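Local coordinates for protein ATPase associated with various cellular activities, AAA_5 (Staphylothermus marinus, PDB 6N0S) that belongs to the McrB restriction proteins, its AAA+ part probably binding and hydrolysing ATP while this N-terminal EVE-like domain, akin to PUA-like RNA-binding folds, probably recognises nucleic acid, at residues L21-W32 and T112-I120. Residues are numbered along the deposited sequence; the frame is centred on the assembly and turned at random.
Sequences LPTLDHIGLTLW and TIDQYFIAI
An aromatic cluster built on Tyr-116 and Trp-32 joins helix 110-124 to the loop that leads into strand 30-34 of this EVE-like domain. Tyr-116 projects from the helix with CG anti to its own N (chi1 174°), which carries the ring across to the loop and lets its hydroxyl meet the indole. Trp-32 NE1 donates to Tyr-116 OH at 2.8 Å; the oxygen lies close to the indole plane, but the N-H...O angle of 143° is bent. Indole and phenol suit this buried spot because each brings a broad apolar surface, and the phenol oxygen gives the buried indole N-H its acceptor. On the loop side, Tyr-116 turns its edge toward a face of His-26, an edge-to-face pair with centroids 4.6 Å apart and planes at 60°, while Ile-27 CG1 lies over the imidazole's opposite face.

In this PUA-like domain strand 30-34 edges a small antiparallel sheet, while Ile-27 of the same loop packs on strands 12-17 and 54-61 of the larger mixed sheet; Phe-103 of helix 92-105 adds a further edge-to-face partner to Tyr-116. A leucine in place of Tyr-116 would probably leave Trp-32 NE1 without its acceptor and the face of His-26 without its aromatic edge.

Aliphatic groups extend the interface along the helix. Leu-21 CD2 reaches Tyr-116 CE1 at 3.9 Å, and Ile-120 CG2 meets Trp-32 CH2 at 3.7 Å. Pro-22, compact and rigid, lays CG against the helix backbone, 3.6 Å from Tyr-116 N. Beyond it the methyls of Thr-23 and Thr-112 press together, CG2 to CG2 at 3.3 Å, leaving Thr-23 OG1 to accept from Asp-25 N in an ST turn and Thr-112 OG1 to bond Ser-109.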
loop_
_atom_site.group_PDB
_atom_site.type_symbol
_atom_site.label_atom_id
_atom_site.label_comp_id
_atom_site.label_asym_id
_atom_site.label_seq_id
_atom_site.Cartn_x
_atom_site.Cartn_y
_atom_site.Cartn_z
ATOM N N LEU A 21 3.437 -13.215 3.252
ATOM C CA LEU A 21 4.332 -12.312 3.949
ATOM C C LEU A 21 4.743 -12.932 5.272
ATOM O O LEU A 21 3.966 -13.667 5.869
ATOM C CB LEU A 21 3.654 -10.964 4.231
ATOM C CG LEU A 21 3.417 -10.056 3.036
ATOM C CD1 LEU A 21 2.610 -8.849 3.497
ATOM C CD2 LEU A 21 4.747 -9.652 2.396
ATOM N N PRO A 22 5.955 -12.650 5.754
ATOM C CA PRO A 22 6.366 -13.163 7.072
ATOM C C PRO A 22 5.802 -12.368 8.232
ATOM O O PRO A 22 5.954 -12.784 9.384
ATOM C CB PRO A 22 7.886 -13.039 7.018
ATOM C CG PRO A 22 8.113 -11.841 6.121
ATOM C CD PRO A 22 7.068 -11.994 5.048
ATOM N N THR A 23 5.163 -11.235 7.974
ATOM C CA THR A 23 4.672 -10.359 9.029
ATOM C C THR A 23 3.718 -9.360 8.395
ATOM O O THR A 23 3.801 -9.117 7.199
ATOM C CB THR A 23 5.820 -9.604 9.723
ATOM O OG1 THR A 23 5.296 -8.789 10.775
ATOM C CG2 THR A 23 6.545 -8.704 8.737
ATOM N N LEU A 24 2.827 -8.789 9.210
ATOM C CA LEU A 24 2.024 -7.627 8.831
ATOM C C LEU A 24 2.449 -6.366 9.561
ATOM O O LEU A 24 1.814 -5.317 9.392
ATOM C CB LEU A 24 0.535 -7.895 9.105
ATOM C CG LEU A 24 -0.034 -9.175 8.470
ATOM C CD1 LEU A 24 -1.487 -9.412 8.880
ATOM C CD2 LEU A 24 0.090 -9.159 6.968
ATOM N N ASP A 25 3.505 -6.445 10.377
ATOM C CA ASP A 25 3.915 -5.335 11.230
ATOM C C ASP A 25 4.402 -4.136 10.422
ATOM O O ASP A 25 4.368 -3.003 10.915
ATOM C CB ASP A 25 5.030 -5.791 12.186
ATOM C CG ASP A 25 4.551 -6.797 13.233
ATOM O OD1 ASP A 25 3.338 -7.084 13.291
ATOM O OD2 ASP A 25 5.392 -7.279 14.027
ATOM N N HIS A 26 4.871 -4.350 9.204
ATOM C CA HIS A 26 5.325 -3.237 8.381
ATOM C C HIS A 26 4.179 -2.478 7.710
ATOM O O HIS A 26 4.423 -1.440 7.082
ATOM C CB HIS A 26 6.228 -3.757 7.303
ATOM C CG HIS A 26 5.520 -4.670 6.364
ATOM N ND1 HIS A 26 4.947 -5.858 6.774
ATOM C CD2 HIS A 26 5.232 -4.540 5.048
ATOM C CE1 HIS A 26 4.357 -6.434 5.740
ATOM N NE2 HIS A 26 4.523 -5.659 4.683
ATOM N N ILE A 27 2.967 -2.997 7.779
ATOM C CA ILE A 27 1.856 -2.422 7.026
ATOM C C ILE A 27 1.414 -1.155 7.727
ATOM O O ILE A 27 1.196 -1.154 8.943
ATOM C CB ILE A 27 0.701 -3.418 6.880
ATOM C CG1 ILE A 27 1.151 -4.554 5.957
ATOM C CG2 ILE A 27 -0.547 -2.717 6.200
ATOM C CD1 ILE A 27 0.163 -5.682 5.810
ATOM N N GLY A 28 1.334 -0.062 6.970
ATOM C CA GLY A 28 1.037 1.226 7.540
ATOM C C GLY A 28 2.220 2.158 7.598
ATOM O O GLY A 28 2.034 3.339 7.915
ATOM N N LEU A 29 3.417 1.690 7.249
ATOM C CA LEU A 29 4.615 2.511 7.253
ATOM C C LEU A 29 4.997 3.073 5.895
ATOM O O LEU A 29 5.535 4.190 5.817
ATOM C CB LEU A 29 5.791 1.688 7.789
ATOM C CG LEU A 29 5.625 1.153 9.193
ATOM C CD1 LEU A 29 6.884 0.350 9.542
ATOM C CD2 LEU A 29 5.387 2.277 10.185
ATOM N N THR A 30 4.808 2.308 4.824
ATOM C CA THR A 30 5.159 2.794 3.498
ATOM C C THR A 30 4.237 2.179 2.472
ATOM O O THR A 30 3.501 1.230 2.748
ATOM C CB THR A 30 6.605 2.473 3.084
ATOM O OG1 THR A 30 6.733 1.061 2.863
ATOM C CG2 THR A 30 7.600 2.924 4.129
ATOM N N LEU A 31 4.272 2.798 1.293
ATOM C CA LEU A 31 3.794 2.247 0.038
ATOM C C LEU A 31 4.971 2.229 -0.908
ATOM O O LEU A 31 5.655 3.242 -1.059
ATOM C CB LEU A 31 2.682 3.095 -0.589
ATOM C CG LEU A 31 1.465 3.431 0.276
ATOM C CD1 LEU A 31 0.480 4.309 -0.547
ATOM C CD2 LEU A 31 0.761 2.205 0.810
ATOM N N TRP A 32 5.188 1.106 -1.567
ATOM C CA TRP A 32 6.313 1.050 -2.483
ATOM C C TRP A 32 6.066 -0.073 -3.468
ATOM O O TRP A 32 5.296 -0.995 -3.200
ATOM C CB TRP A 32 7.620 0.850 -1.702
ATOM C CG TRP A 32 7.784 -0.507 -1.122
ATOM C CD1 TRP A 32 7.375 -0.932 0.110
ATOM C CD2 TRP A 32 8.418 -1.615 -1.739
ATOM N NE1 TRP A 32 7.711 -2.244 0.294
ATOM C CE2 TRP A 32 8.353 -2.689 -0.833
ATOM C CE3 TRP A 32 9.023 -1.808 -2.985
ATOM C CZ2 TRP A 32 8.881 -3.941 -1.124
ATOM C CZ3 TRP A 32 9.540 -3.044 -3.280
ATOM C CH2 TRP A 32 9.472 -4.105 -2.352
ATOM N N THR A 112 13.095 -10.846 10.416
ATOM C CA THR A 112 11.828 -10.733 9.697
ATOM C C THR A 112 12.014 -9.932 8.407
ATOM O O THR A 112 11.557 -10.350 7.343
ATOM C CB THR A 112 10.763 -10.110 10.612
ATOM O OG1 THR A 112 10.578 -10.965 11.751
ATOM C CG2 THR A 112 9.402 -9.948 9.897
ATOM N N ILE A 113 12.749 -8.825 8.476
ATOM C CA ILE A 113 13.037 -8.017 7.294
ATOM C C ILE A 113 13.754 -8.857 6.232
ATOM O O ILE A 113 13.404 -8.808 5.049
ATOM C CB ILE A 113 13.855 -6.776 7.689
ATOM C CG1 ILE A 113 13.076 -5.933 8.686
ATOM C CG2 ILE A 113 14.188 -5.941 6.481
ATOM C CD1 ILE A 113 13.921 -4.781 9.321
ATOM N N ASP A 114 14.772 -9.634 6.629
ATOM C CA ASP A 114 15.415 -10.523 5.664
ATOM C C ASP A 114 14.359 -11.394 4.962
ATOM O O ASP A 114 14.352 -11.526 3.733
ATOM C CB ASP A 114 16.474 -11.431 6.326
ATOM C CG ASP A 114 17.643 -10.693 7.024
ATOM O OD1 ASP A 114 17.968 -9.532 6.696
ATOM O OD2 ASP A 114 18.308 -11.354 7.891
ATOM N N GLN A 115 13.440 -11.983 5.736
ATOM C CA GLN A 115 12.418 -12.844 5.152
ATOM C C GLN A 115 11.474 -12.069 4.245
ATOM O O GLN A 115 10.990 -12.623 3.264
ATOM C CB GLN A 115 11.613 -13.533 6.239
ATOM C CG GLN A 115 12.403 -14.617 7.003
ATOM C CD GLN A 115 11.921 -14.821 8.422
ATOM O OE1 GLN A 115 10.749 -14.623 8.732
ATOM N NE2 GLN A 115 12.833 -15.215 9.304
ATOM N N TYR A 116 11.176 -10.810 4.582
ATOM C CA TYR A 116 10.282 -9.998 3.765
ATOM C C TYR A 116 10.856 -9.829 2.370
ATOM O O TYR A 116 10.185 -10.106 1.372
ATOM C CB TYR A 116 10.056 -8.661 4.475
ATOM C CG TYR A 116 9.261 -7.610 3.741
ATOM C CD1 TYR A 116 7.872 -7.653 3.670
ATOM C CD2 TYR A 116 9.907 -6.550 3.154
ATOM C CE1 TYR A 116 7.161 -6.651 3.005
ATOM C CE2 TYR A 116 9.236 -5.571 2.509
ATOM C CZ TYR A 116 7.864 -5.615 2.421
ATOM O OH TYR A 116 7.285 -4.581 1.744
ATOM N N PHE A 117 12.126 -9.428 2.280
ATOM C CA PHE A 117 12.722 -9.150 0.984
ATOM C C PHE A 117 12.874 -10.408 0.141
ATOM O O PHE A 117 12.663 -10.369 -1.082
ATOM C CB PHE A 117 14.063 -8.448 1.183
ATOM C CG PHE A 117 13.919 -7.029 1.638
ATOM C CD1 PHE A 117 13.027 -6.182 0.996
ATOM C CD2 PHE A 117 14.651 -6.542 2.685
ATOM C CE1 PHE A 117 12.872 -4.876 1.409
ATOM C CE2 PHE A 117 14.508 -5.240 3.089
ATOM C CZ PHE A 117 13.599 -4.406 2.437
ATOM N N ILE A 118 13.209 -11.533 0.770
ATOM C CA ILE A 118 13.310 -12.804 0.050
ATOM C C ILE A 118 11.966 -13.174 -0.544
ATOM O O ILE A 118 11.882 -13.669 -1.676
ATOM C CB ILE A 118 13.829 -13.920 0.984
ATOM C CG1 ILE A 118 15.325 -14.064 0.879
ATOM C CG2 ILE A 118 13.282 -15.280 0.619
ATOM C CD1 ILE A 118 16.016 -12.991 1.447
ATOM N N ALA A 119 10.893 -12.959 0.215
ATOM C CA ALA A 119 9.557 -13.265 -0.292
ATOM C C ALA A 119 9.179 -12.350 -1.452
ATOM O O ALA A 119 8.697 -12.813 -2.488
ATOM C CB ALA A 119 8.544 -13.148 0.844
ATOM N N ILE A 120 9.406 -11.047 -1.301
ATOM C CA ILE A 120 9.102 -10.101 -2.374
ATOM C C ILE A 120 9.915 -10.429 -3.620
ATOM O O ILE A 120 9.393 -10.446 -4.743
ATOM C CB ILE A 120 9.378 -8.656 -1.914
ATOM C CG1 ILE A 120 8.463 -8.243 -0.755
ATOM C CG2 ILE A 120 9.185 -7.696 -3.078
ATOM C CD1 ILE A 120 6.992 -8.499 -0.984
#